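Local structure of insecticidal crystal protein Cry7Cal (Bacillus thuringiensis, 5ZI1) at residues Thr571-Glu574 with Leu575-Leu578. The protein is an insecticidal toxin of the delta endotoxin family, active against locusts, that probably acts by binding a receptor. Sequence-based numbering, arbitrary orientation.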
# COMPACT_ATOMS: atom_id res chain seq x y z
N THR A 571 30.08 -6.25 1.75
CA THR A 571 29.85 -5.52 2.99
C THR A 571 29.04 -4.27 2.68
O THR A 571 29.38 -3.51 1.75
CB THR A 571 31.18 -5.19 3.69
OG1 THR A 571 32.10 -4.59 2.77
CG2 THR A 571 31.80 -6.47 4.29
N ALA A 572 27.97 -4.08 3.45
CA ALA A 572 27.03 -2.98 3.27
C ALA A 572 27.73 -1.64 3.33
O ALA A 572 28.33 -1.30 4.35
CB ALA A 572 25.94 -3.04 4.34
N ALA A 573 27.65 -0.89 2.24
CA ALA A 573 28.07 0.50 2.25
C ALA A 573 26.93 1.38 2.77
O ALA A 573 25.80 1.30 2.28
CB ALA A 573 28.47 0.94 0.84
N GLU A 574 27.23 2.24 3.75
CA GLU A 574 26.22 3.17 4.24
C GLU A 574 25.65 4.03 3.12
O GLU A 574 24.47 4.39 3.15
CB GLU A 574 26.81 4.06 5.35
CG GLU A 574 25.75 4.80 6.19
CD GLU A 574 25.52 6.24 5.74
OE1 GLU A 574 26.28 6.72 4.85
OE2 GLU A 574 24.57 6.90 6.25
N LEU A 575 26.46 4.36 2.12
CA LEU A 575 26.02 5.05 0.91
C LEU A 575 26.10 4.05 -0.23
O LEU A 575 27.18 3.80 -0.78
CB LEU A 575 26.88 6.29 0.66
CG LEU A 575 26.68 7.02 -0.68
CD1 LEU A 575 25.23 7.43 -0.89
CD2 LEU A 575 27.58 8.22 -0.80
N SER A 576 24.96 3.46 -0.60
CA SER A 576 24.93 2.39 -1.59
C SER A 576 24.35 2.89 -2.90
O SER A 576 23.35 3.62 -2.91
CB SER A 576 24.11 1.19 -1.12
OG SER A 576 24.74 0.53 -0.05
N MET A 577 24.97 2.45 -3.99
CA MET A 577 24.58 2.82 -5.33
C MET A 577 24.30 1.55 -6.12
O MET A 577 25.00 0.55 -5.96
CB MET A 577 25.68 3.63 -6.02
CG MET A 577 25.42 5.13 -6.00
SD MET A 577 26.55 6.10 -4.99
CE MET A 577 26.66 5.12 -3.51
N LEU A 578 23.24 1.59 -6.94
CA LEU A 578 23.00 0.56 -7.93
C LEU A 578 23.47 1.08 -9.27
O LEU A 578 23.27 2.26 -9.58
CB LEU A 578 21.52 0.16 -8.01
CG LEU A 578 21.23 -1.06 -8.91
CD1 LEU A 578 20.27 -2.03 -8.24
CD2 LEU A 578 20.70 -0.65 -10.27
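The corner where the chain leaves strand 560-571 and enters strand 575-580, passing from one sheet to the other in the C-terminal β-sandwich domain of the toxin fragment (domain III of the three-domain Cry fold), is closed by a hydrogen bond between S576 and A573. At this corner the chain makes a tight turn, with A573 CA and S576 CA only 5.3 Å apart. The S576 hydroxyl donates from OG to the main-chain O of A573 over 2.7 Å. Approaching with a C=O...OG angle of 137°, it lies slightly tilted from the carbonyl plane. A chi1 of -69° sets OG beside the serine's own backbone N and turns it back toward the start of the turn, where A573 CB lies 3.9 Å from it. The same methyl rests 3.5 Å from L575 O. In this delta endotoxin domain, strand 575-580 runs between 508-513 and 534-538, and the backbone of the buried S576 pairs with M512 while M577 bonds to S539. L578 lies inside the sandwich, reaching V526 of strand 521-530 in the facing sheet; A572 packs on I522 of that strand. At the exposed outer side, E574 bends at chi2 (-98°), bringing OE1 alongside L575 N at 3.6 Å without a bond, while OE2 makes a long, weak ion pair with K326.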